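Local coordinates for lipid binding protein (Grifola frondosa, PDB 5H0Q) that binds lipids, probably recognising membrane domains in which sphingomyelin and cholesterol occur together, at residues Ala53-Val57 with Gly58-Leu62; Val5-Asp8 with Glu9-Arg13; Lys160-Met163 with Leu164-Leu167; Pro135-Arg138 with Ser139-Ser142. All blocks are in the same frame, centred on the assembly; numbering follows the deposited sequence. Where two conformers were deposited one is given.

Contact 1: Ala53-Val57 with Gly58-Leu62; sequences AEYGV and GVCVL
The phenol oxygen of Tyr55 accepts a bent hydrogen bond from the backbone N-H of Val59, with OH and N 3.2 Å apart and an N-H...O angle of 137°. The donor lies at the ring edge, close to its plane; the side chain spans the turn from the last helical residue to the approach of the next strand. It gets there because CG stands anti to the backbone N (chi1 174°), which throws the ring forward across the loop. On the way CE2 passes the CA of Gly58 at 3.6 Å, where the chain carries no side chain. Cys60 takes one face: its CB sits 4.0 Å above the ring plane toward the rim, and its SG approaches Tyr55 CD2 to 3.7 Å. This is an oblique sulfur-aromatic contact, SG lying 42° off the ring normal. Gly56, with a positive phi, is the first residue to leave the helical conformation and turns the chain out of the helix. The whole forms a tight connection from helix 41-55 to strand 60-68, with the Tyr55 ring resting also on Ile103 and Thr105 of strand 99-105, while Cys60 touches Thr193 of strand 193-201.

Contact 2: Val5-Asp8 with Glu9-Arg13; sequences VEID and EQYLR
Tyr11 reaches back over the residues that lead into its helix, beginning at CB, which lies 3.4 Å from the carbonyl O of Asp8. A chi1 of -170° puts CG beside the carbonyl carbon and turns the ring to Ile7. There CD2 meets Ile7 CG2, and CE1 and CZ both lie under Ile7 CG1, the shorter distance being 3.7 Å to CE1. That methylene sits over one ring face, 16° off the normal, in a CH-pi contact. On the ring's CD1 side the carbonyl O of Glu6 comes near obliquely, and at the far end OH bonds to Arg36 NE. The backbone of the same tyrosine is held by the N-cap: Asp8 OD1 accepts from Tyr11 N at 3.2 Å with an angle of 166°, while Asp8 O takes the N-H of Leu12. The other branch of Ile7, CG2, packs on Leu12 CD1 at 3.5 Å. Within the helix, Arg13 NE and Glu9 OE2 form a salt bridge of 2.9 Å, the oxygen lying in the guanidinium plane. Helix 9-13 and its lead-in loop follow strand 2-3 and rest on helix 26-35, where Ile7 of the loop and Leu12 of the helix both touch Val32; Glu6 pairs with Arg93.

Contact 3: Lys160-Met163 with Leu164-Leu167; sequences KDYM and LHLL
The ring of Tyr162 has the side chain of Leu166 over one face, with Leu166 CG standing 4.1 Å above the ring plane toward the rim. The closest approach is CE2 of Tyr162 to CD1 of Leu166, 3.7 Å, and the other methyl, CD2, comes near the phenol OH at 4.0 Å, both methyls lying on the same side of the ring toward its phenol end. The imidazole of His165 approaches the same ring obliquely, with ND1 4.3 Å from Tyr162 CE1. A chi1 of 179° sets the Tyr162 ring opposite its own backbone N and swings it forward along the helix, toward the residue one turn later. On another side of Leu166, the methyl CE of Met163 meets CD1 at 3.9 Å; the methionine chain is bent at both of its later torsions, which curls its end back to the leucine. CD1 is therefore shared between an aromatic ring and a thioether. Beneath these side chains run four successive backbone hydrogen bonds, from the N-H groups of Leu164, His165, Leu166 and Leu167 to the carbonyl oxygens of Lys160, Asp161, Tyr162 and Met163, between 2.9 and 3.0 Å, with donors tilted out of the carbonyl planes. Met163 and Leu167 form the buried side and both touch Leu145 of strand 143-150, whereas Tyr162 and His165 look outward. The repeated i to i+4 pairing is the signature of an alpha helix, here an amphipathic one packed by one face on a beta sheet.

Contact 4: Pro135-Arg138 with Ser139-Ser142; sequences PWNR and SWDS
A type I beta turn from Asn137 to Trp140, in the loop between the neighbouring antiparallel strands 126-134 and 143-150, is pinned by side chains on both flanks. Its defining bond runs from Trp140 N to Asn137 O, 3.1 Å, while Asn137 also bonds to the turn through its amide: OD1 accepts from Ser139 N at 2.9 Å and 158°, an Asx turn laid on the first. A fully extended chi1 (179°) carries the amide forward to Ser139 and near the indole of Trp140, the two planes 73° apart; Asn137 O meets the edge of that indole in its plane. Arg138 folds back the other way, its chain bent twice. NH2 gives an almost straight bond of 3.0 Å to Ser142 OG, lying in the guanidinium plane, and NH1 donates to Pro135 O at 2.9 Å. The carbonyl O of Trp140 lies over one guanidinium face, 3.9 Å above the plane. Pro135 closes the loop's base, its CD 3.5 Å from Asp141 O. Asn134, at the end of strand 126-134, bonds through OD1 to both Arg138 NH1 and Ser142 OG, tying the loop to its strand, and Ser142 N bonds to Asn190 in the loop leading to strand 193-201.

In the fold
Contact 4 lies on the same side of the chain's centre as contacts 1 and 3, with its centre about 15 and 17 Å from theirs; contact 2 lies opposite, about 35 Å from contact 1 and 42 Å from contact 4 between centres. Contact 1 and contact 4 touch through Val59 CG2 and Trp136 CD1, 3.9 Å apart, and Asn134 links them: its ND2 bonds to Cys60 O, its OD1 serves contact 4. Contact 3 comes within about 6 Å of contact 4 between nearest atoms. Contact 1 leads into an inner strand of the mixed sheet, contact 4 joins two strands of the antiparallel sheet and contact 3 packs on one of these, 143-150; contact 2 belongs to the N-terminal helical part.

Contact 1: Ala53-Val57 with Gly58-Leu62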
loop_
_atom_site.group_PDB
_atom_site.type_symbol
_atom_site.label_atom_id
_atom_site.label_comp_id
_atom_site.label_asym_id
_atom_site.label_seq_id
_atom_site.Cartn_x
_atom_site.Cartn_y
_atom_site.Cartn_z
ATOM N N ALA A 53 -14.752 2.861 -12.133
ATOM C CA ALA A 53 -15.963 3.204 -12.861
ATOM C C ALA A 53 -16.366 4.648 -12.598
ATOM O O ALA A 53 -16.793 5.357 -13.516
ATOM C CB ALA A 53 -17.094 2.247 -12.475
ATOM N N GLU A 54 -16.235 5.100 -11.352
ATOM C CA GLU A 54 -16.603 6.474 -11.012
ATOM C C GLU A 54 -15.644 7.484 -11.642
ATOM O O GLU A 54 -16.067 8.562 -12.077
ATOM C CB GLU A 54 -16.630 6.627 -9.490
ATOM C CG GLU A 54 -16.928 8.025 -8.983
ATOM C CD GLU A 54 -16.768 8.138 -7.477
ATOM O OE1 GLU A 54 -15.912 7.423 -6.913
ATOM O OE2 GLU A 54 -17.499 8.939 -6.860
ATOM N N TYR A 55 -14.354 7.155 -11.718
ATOM C CA TYR A 55 -13.400 8.083 -12.309
ATOM C C TYR A 55 -13.528 8.119 -13.829
ATOM O O TYR A 55 -13.546 9.197 -14.426
ATOM C CB TYR A 55 -11.973 7.716 -11.911
ATOM C CG TYR A 55 -10.937 8.565 -12.626
ATOM C CD1 TYR A 55 -10.765 9.903 -12.288
ATOM C CD2 TYR A 55 -10.146 8.041 -13.637
ATOM C CE1 TYR A 55 -9.844 10.696 -12.936
ATOM C CE2 TYR A 55 -9.213 8.835 -14.298
ATOM C CZ TYR A 55 -9.070 10.157 -13.930
ATOM O OH TYR A 55 -8.173 10.961 -14.585
ATOM N N GLY A 56 -13.606 6.954 -14.472
ATOM C CA GLY A 56 -13.706 6.890 -15.917
ATOM C C GLY A 56 -12.369 6.891 -16.631
ATOM O O GLY A 56 -11.403 6.250 -16.195
ATOM N N VAL A 57 -12.298 7.644 -17.710
ATOM C CA VAL A 57 -11.135 7.663 -18.583
ATOM C C VAL A 57 -10.214 8.800 -18.167
ATOM O O VAL A 57 -10.653 9.949 -18.037
ATOM C CB VAL A 57 -11.568 7.824 -20.047
ATOM C CG1 VAL A 57 -10.339 7.988 -20.965
ATOM C CG2 VAL A 57 -12.396 6.645 -20.459
ATOM N N GLY A 58 -8.931 8.490 -17.989
ATOM C CA GLY A 58 -7.974 9.513 -17.629
ATOM C C GLY A 58 -6.666 8.846 -17.263
ATOM O O GLY A 58 -6.247 7.923 -17.965
ATOM N N VAL A 59 -5.991 9.295 -16.201
ATOM C CA VAL A 59 -4.850 8.581 -15.651
ATOM C C VAL A 59 -5.066 8.526 -14.156
ATOM O O VAL A 59 -5.315 9.565 -13.531
ATOM C CB VAL A 59 -3.507 9.265 -15.961
ATOM C CG1 VAL A 59 -2.368 8.515 -15.290
ATOM C CG2 VAL A 59 -3.268 9.319 -17.445
ATOM N N CYS A 60 -5.018 7.327 -13.593
ATOM C CA CYS A 60 -5.151 7.180 -12.153
ATOM C C CYS A 60 -4.533 5.870 -11.707
ATOM O O CYS A 60 -4.135 5.027 -12.514
ATOM C CB CYS A 60 -6.609 7.210 -11.727
ATOM S SG CYS A 60 -7.557 5.731 -12.262
ATOM N N VAL A 61 -4.506 5.694 -10.395
ATOM C CA VAL A 61 -4.173 4.415 -9.800
ATOM C C VAL A 61 -5.275 4.078 -8.818
ATOM O O VAL A 61 -5.769 4.950 -8.097
ATOM C CB VAL A 61 -2.792 4.406 -9.100
ATOM C CG1 VAL A 61 -1.682 4.513 -10.129
ATOM C CG2 VAL A 61 -2.679 5.535 -8.037
ATOM N N LEU A 62 -5.648 2.818 -8.794
ATOM C CA LEU A 62 -6.671 2.287 -7.901
ATOM C C LEU A 62 -5.903 1.385 -6.934
ATOM O O LEU A 62 -5.543 0.262 -7.284
ATOM C CB LEU A 62 -7.749 1.499 -8.638
ATOM C CG LEU A 62 -8.720 2.145 -9.629
ATOM C CD1 LEU A 62 -9.116 3.544 -9.233
ATOM C CD2 LEU A 62 -8.116 2.135 -11.018
#

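Contact 2: Val5-Asp8 with Glu9-Arg13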
loop_
_atom_site.group_PDB
_atom_site.type_symbol
_atom_site.label_atom_id
_atom_site.label_comp_id
_atom_site.label_asym_id
_atom_site.label_seq_id
_atom_site.Cartn_x
_atom_site.Cartn_y
_atom_site.Cartn_z
ATOM N N VAL A 5 -11.151 -8.299 8.966
ATOM C CA VAL A 5 -11.113 -8.327 10.423
ATOM C C VAL A 5 -9.664 -8.225 10.873
ATOM O O VAL A 5 -8.758 -8.789 10.244
ATOM C CB VAL A 5 -11.766 -9.605 10.983
ATOM C CG1 VAL A 5 -11.885 -9.512 12.496
ATOM C CG2 VAL A 5 -13.114 -9.837 10.358
ATOM N N GLU A 6 -9.439 -7.504 11.966
ATOM C CA GLU A 6 -8.093 -7.399 12.511
ATOM C C GLU A 6 -7.644 -8.728 13.122
ATOM O O GLU A 6 -8.342 -9.310 13.950
ATOM C CB GLU A 6 -8.038 -6.276 13.547
ATOM C CG GLU A 6 -6.623 -6.024 14.092
ATOM C CD GLU A 6 -6.468 -4.660 14.723
ATOM O OE1 GLU A 6 -5.401 -4.423 15.315
ATOM O OE2 GLU A 6 -7.388 -3.825 14.620
ATOM N N ILE A 7 -6.457 -9.186 12.728
ATOM C CA ILE A 7 -5.912 -10.473 13.132
ATOM C C ILE A 7 -4.899 -10.174 14.231
ATOM O O ILE A 7 -3.789 -9.728 13.953
ATOM C CB ILE A 7 -5.292 -11.219 11.950
ATOM C CG1 ILE A 7 -6.402 -11.530 10.927
ATOM C CG2 ILE A 7 -4.618 -12.490 12.409
ATOM C CD1 ILE A 7 -5.891 -12.123 9.653
ATOM N N ASP A 8 -5.336 -10.349 15.474
ATOM C CA ASP A 8 -4.515 -10.014 16.639
ATOM C C ASP A 8 -4.429 -11.214 17.572
ATOM O O ASP A 8 -4.756 -12.338 17.187
ATOM C CB ASP A 8 -5.100 -8.807 17.371
ATOM C CG ASP A 8 -6.571 -8.976 17.700
ATOM O OD1 ASP A 8 -7.108 -10.113 17.631
ATOM O OD2 ASP A 8 -7.207 -7.963 18.066
ATOM N N GLU A 9 -3.953 -11.008 18.810
ATOM C CA GLU A 9 -3.761 -12.160 19.685
ATOM C C GLU A 9 -5.061 -12.917 19.910
ATOM O O GLU A 9 -5.076 -14.152 19.915
ATOM C CB GLU A 9 -3.166 -11.723 21.040
ATOM C CG GLU A 9 -3.056 -12.871 22.027
ATOM C CD GLU A 9 -2.431 -12.476 23.364
ATOM O OE1 GLU A 9 -1.921 -11.349 23.446
ATOM O OE2 GLU A 9 -2.468 -13.311 24.293
ATOM N N GLN A 10 -6.164 -12.200 20.116
ATOM C CA GLN A 10 -7.422 -12.870 20.428
ATOM C C GLN A 10 -7.915 -13.716 19.258
ATOM O O GLN A 10 -8.511 -14.778 19.462
ATOM C CB GLN A 10 -8.478 -11.840 20.819
ATOM C CG GLN A 10 -8.327 -11.342 22.230
ATOM C CD GLN A 10 -8.619 -12.425 23.250
ATOM O OE1 GLN A 10 -9.614 -13.142 23.139
ATOM N NE2 GLN A 10 -7.747 -12.559 24.242
ATOM N N TYR A 11 -7.724 -13.229 18.029
ATOM C CA TYR A 11 -8.017 -14.025 16.837
ATOM C C TYR A 11 -7.228 -15.329 16.848
ATOM O O TYR A 11 -7.781 -16.406 16.640
ATOM C CB TYR A 11 -7.681 -13.188 15.602
ATOM C CG TYR A 11 -8.102 -13.705 14.224
ATOM C CD1 TYR A 11 -9.006 -12.992 13.458
ATOM C CD2 TYR A 11 -7.529 -14.842 13.658
ATOM C CE1 TYR A 11 -9.355 -13.406 12.177
ATOM C CE2 TYR A 11 -7.872 -15.254 12.363
ATOM C CZ TYR A 11 -8.769 -14.524 11.647
ATOM O OH TYR A 11 -9.063 -14.956 10.393
ATOM N N LEU A 12 -5.926 -15.267 17.143
ATOM C CA LEU A 12 -5.150 -16.503 17.077
ATOM C C LEU A 12 -5.420 -17.434 18.243
ATOM O O LEU A 12 -5.267 -18.654 18.090
ATOM C CB LEU A 12 -3.656 -16.211 16.998
ATOM C CG LEU A 12 -3.093 -16.069 15.587
ATOM C CD1 LEU A 12 -3.599 -14.807 14.885
ATOM C CD2 LEU A 12 -1.567 -16.131 15.593
ATOM N N ARG A 13 -5.836 -16.908 19.399
ATOM C CA ARG A 13 -6.037 -17.775 20.560
ATOM C C ARG A 13 -7.272 -18.652 20.433
ATOM O O ARG A 13 -7.394 -19.623 21.186
ATOM C CB ARG A 13 -6.124 -16.946 21.841
ATOM C CG ARG A 13 -4.770 -16.366 22.263
ATOM C CD ARG A 13 -4.523 -16.449 23.760
ATOM N NE ARG A 13 -3.127 -16.136 24.080
ATOM C CZ ARG A 13 -2.172 -17.041 24.235
ATOM N NH1 ARG A 13 -2.443 -18.332 24.143
ATOM N NH2 ARG A 13 -0.935 -16.659 24.532
#

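Contact 3: Lys160-Met163 with Leu164-Leu167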
loop_
_atom_site.group_PDB
_atom_site.type_symbol
_atom_site.label_atom_id
_atom_site.label_comp_id
_atom_site.label_asym_id
_atom_site.label_seq_id
_atom_site.Cartn_x
_atom_site.Cartn_y
_atom_site.Cartn_z
ATOM N N LYS A 160 11.571 14.649 -1.239
ATOM C CA LYS A 160 10.475 14.506 -2.197
ATOM C C LYS A 160 11.003 14.486 -3.618
ATOM O O LYS A 160 10.560 13.680 -4.444
ATOM C CB LYS A 160 9.476 15.647 -2.026
ATOM C CG LYS A 160 8.799 15.673 -0.672
ATOM C CD LYS A 160 7.882 16.881 -0.522
ATOM C CE LYS A 160 7.139 16.852 0.804
ATOM N NZ LYS A 160 6.301 18.058 1.020
ATOM N N ASP A 161 11.951 15.376 -3.931
ATOM C CA ASP A 161 12.486 15.412 -5.284
ATOM C C ASP A 161 13.205 14.117 -5.613
ATOM O O ASP A 161 13.155 13.644 -6.756
ATOM C CB ASP A 161 13.432 16.605 -5.455
ATOM C CG ASP A 161 12.704 17.933 -5.439
ATOM O OD1 ASP A 161 11.533 17.977 -5.865
ATOM O OD2 ASP A 161 13.302 18.935 -5.003
ATOM N N TYR A 162 13.895 13.536 -4.626
ATOM C CA TYR A 162 14.654 12.315 -4.875
ATOM C C TYR A 162 13.728 11.115 -5.038
ATOM O O TYR A 162 13.934 10.279 -5.927
ATOM C CB TYR A 162 15.644 12.066 -3.737
ATOM C CG TYR A 162 16.448 10.802 -3.915
ATOM C CD1 TYR A 162 17.378 10.693 -4.939
ATOM C CD2 TYR A 162 16.293 9.723 -3.058
ATOM C CE1 TYR A 162 18.130 9.539 -5.109
ATOM C CE2 TYR A 162 17.038 8.561 -3.224
ATOM C CZ TYR A 162 17.952 8.480 -4.250
ATOM O OH TYR A 162 18.692 7.333 -4.422
ATOM N N MET A 163 12.707 11.007 -4.192
ATOM C CA MET A 163 11.757 9.905 -4.349
ATOM C C MET A 163 11.030 9.982 -5.686
ATOM O O MET A 163 10.822 8.956 -6.341
ATOM C CB MET A 163 10.779 9.887 -3.170
ATOM C CG MET A 163 11.497 9.665 -1.817
ATOM S SD MET A 163 12.657 8.268 -1.854
ATOM C CE MET A 163 11.556 6.918 -2.322
ATOM N N LEU A 164 10.656 11.180 -6.123
ATOM C CA LEU A 164 10.028 11.306 -7.436
ATOM C C LEU A 164 10.991 10.892 -8.543
ATOM O O LEU A 164 10.598 10.229 -9.513
ATOM C CB LEU A 164 9.541 12.734 -7.636
ATOM C CG LEU A 164 8.813 13.048 -8.942
ATOM C CD1 LEU A 164 7.585 12.150 -9.137
ATOM C CD2 LEU A 164 8.423 14.503 -8.937
ATOM N N HIS A 165 12.274 11.238 -8.398
ATOM C CA HIS A 165 13.271 10.801 -9.370
ATOM C C HIS A 165 13.342 9.283 -9.447
ATOM O O HIS A 165 13.453 8.715 -10.537
ATOM C CB HIS A 165 14.650 11.366 -9.008
ATOM C CG HIS A 165 15.764 10.740 -9.786
ATOM N ND1 HIS A 165 16.791 10.040 -9.189
ATOM C CD2 HIS A 165 15.994 10.681 -11.118
ATOM C CE1 HIS A 165 17.612 9.590 -10.120
ATOM N NE2 HIS A 165 17.154 9.969 -11.300
ATOM N N LEU A 166 13.298 8.606 -8.299
ATOM C CA LEU A 166 13.266 7.147 -8.306
ATOM C C LEU A 166 12.009 6.635 -8.995
ATOM O O LEU A 166 12.059 5.646 -9.738
ATOM C CB LEU A 166 13.351 6.607 -6.872
ATOM C CG LEU A 166 14.689 6.812 -6.144
ATOM C CD1 LEU A 166 14.576 6.233 -4.728
ATOM C CD2 LEU A 166 15.827 6.172 -6.933
ATOM N N LEU A 167 10.876 7.308 -8.776
ATOM C CA LEU A 167 9.629 6.877 -9.402
ATOM C C LEU A 167 9.663 7.076 -10.909
ATOM O O LEU A 167 9.147 6.233 -11.656
ATOM C CB LEU A 167 8.449 7.622 -8.778
ATOM C CG LEU A 167 8.025 7.097 -7.402
ATOM C CD1 LEU A 167 7.073 8.059 -6.683
ATOM C CD2 LEU A 167 7.387 5.698 -7.506
#

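Contact 4: Pro135-Arg138 with Ser139-Ser142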
loop_
_atom_site.group_PDB
_atom_site.type_symbol
_atom_site.label_atom_id
_atom_site.label_comp_id
_atom_site.label_asym_id
_atom_site.label_seq_id
_atom_site.Cartn_x
_atom_site.Cartn_y
_atom_site.Cartn_z
ATOM N N PRO A 135 2.351 7.473 -15.887
ATOM C CA PRO A 135 2.579 8.648 -16.731
ATOM C C PRO A 135 1.480 8.884 -17.754
ATOM O O PRO A 135 0.823 7.957 -18.227
ATOM C CB PRO A 135 3.889 8.306 -17.445
ATOM C CG PRO A 135 3.848 6.838 -17.570
ATOM C CD PRO A 135 3.180 6.333 -16.307
ATOM N N TRP A 136 1.320 10.156 -18.115
ATOM C CA TRP A 136 0.395 10.514 -19.182
ATOM C C TRP A 136 0.943 10.096 -20.534
ATOM O O TRP A 136 0.181 9.665 -21.411
ATOM C CB TRP A 136 0.123 12.013 -19.141
ATOM C CG TRP A 136 -1.083 12.452 -19.936
ATOM C CD1 TRP A 136 -2.392 12.449 -19.526
ATOM C CD2 TRP A 136 -1.079 12.966 -21.259
ATOM N NE1 TRP A 136 -3.198 12.931 -20.521
ATOM C CE2 TRP A 136 -2.415 13.256 -21.601
ATOM C CE3 TRP A 136 -0.073 13.207 -22.195
ATOM C CZ2 TRP A 136 -2.770 13.770 -22.832
ATOM C CZ3 TRP A 136 -0.428 13.724 -23.425
ATOM C CH2 TRP A 136 -1.765 13.999 -23.733
ATOM N N ASN A 137 2.262 10.200 -20.726
ATOM C CA ASN A 137 2.886 9.851 -21.999
ATOM C C ASN A 137 3.163 8.352 -22.013
ATOM O O ASN A 137 4.053 7.868 -21.299
ATOM C CB ASN A 137 4.165 10.660 -22.199
ATOM C CG ASN A 137 4.866 10.334 -23.491
ATOM O OD1 ASN A 137 4.698 9.254 -24.054
ATOM N ND2 ASN A 137 5.680 11.265 -23.962
ATOM N N ARG A 138 2.418 7.613 -22.827
ATOM C CA ARG A 138 2.480 6.163 -22.751
ATOM C C ARG A 138 3.604 5.574 -23.585
ATOM O O ARG A 138 3.651 4.351 -23.773
ATOM C CB ARG A 138 1.129 5.560 -23.128
ATOM C CG ARG A 138 -0.019 6.066 -22.246
ATOM C CD ARG A 138 0.284 5.973 -20.731
ATOM N NE ARG A 138 0.462 4.598 -20.275
ATOM C CZ ARG A 138 0.480 4.233 -18.990
ATOM N NH1 ARG A 138 0.328 5.127 -18.026
ATOM N NH2 ARG A 138 0.615 2.965 -18.662
ATOM N N SER A 139 4.551 6.393 -24.039
ATOM C CA SER A 139 5.853 5.845 -24.391
ATOM C C SER A 139 6.540 5.237 -23.173
ATOM O O SER A 139 7.461 4.420 -23.321
ATOM C CB SER A 139 6.728 6.934 -25.014
ATOM O OG SER A 139 6.216 7.335 -26.276
ATOM N N TRP A 140 6.095 5.597 -21.978
ATOM C CA TRP A 140 6.638 5.085 -20.727
ATOM C C TRP A 140 5.608 4.193 -20.038
ATOM O O TRP A 140 4.419 4.197 -20.367
ATOM C CB TRP A 140 7.053 6.248 -19.817
ATOM C CG TRP A 140 7.904 7.280 -20.512
ATOM C CD1 TRP A 140 7.467 8.403 -21.159
ATOM C CD2 TRP A 140 9.335 7.281 -20.636
ATOM N NE1 TRP A 140 8.532 9.101 -21.669
ATOM C CE2 TRP A 140 9.689 8.436 -21.367
ATOM C CE3 TRP A 140 10.349 6.422 -20.203
ATOM C CZ2 TRP A 140 11.015 8.754 -21.670
ATOM C CZ3 TRP A 140 11.668 6.740 -20.509
ATOM C CH2 TRP A 140 11.985 7.895 -21.238
ATOM N N ASP A 141 6.076 3.421 -19.062
ATOM C CA ASP A 141 5.250 2.429 -18.398
ATOM C C ASP A 141 4.833 2.909 -17.020
ATOM O O ASP A 141 5.517 3.722 -16.381
ATOM C CB ASP A 141 5.995 1.104 -18.250
ATOM C CG ASP A 141 6.568 0.616 -19.551
ATOM O OD1 ASP A 141 5.923 0.841 -20.591
ATOM O OD2 ASP A 141 7.660 0.011 -19.524
ATOM N N SER A 142 3.712 2.358 -16.555
ATOM C CA SER A 142 3.330 2.496 -15.155
ATOM C C SER A 142 4.411 1.928 -14.247
ATOM O O SER A 142 5.008 0.882 -14.542
ATOM C CB SER A 142 2.026 1.768 -14.887
ATOM O OG SER A 142 1.027 2.122 -15.841
#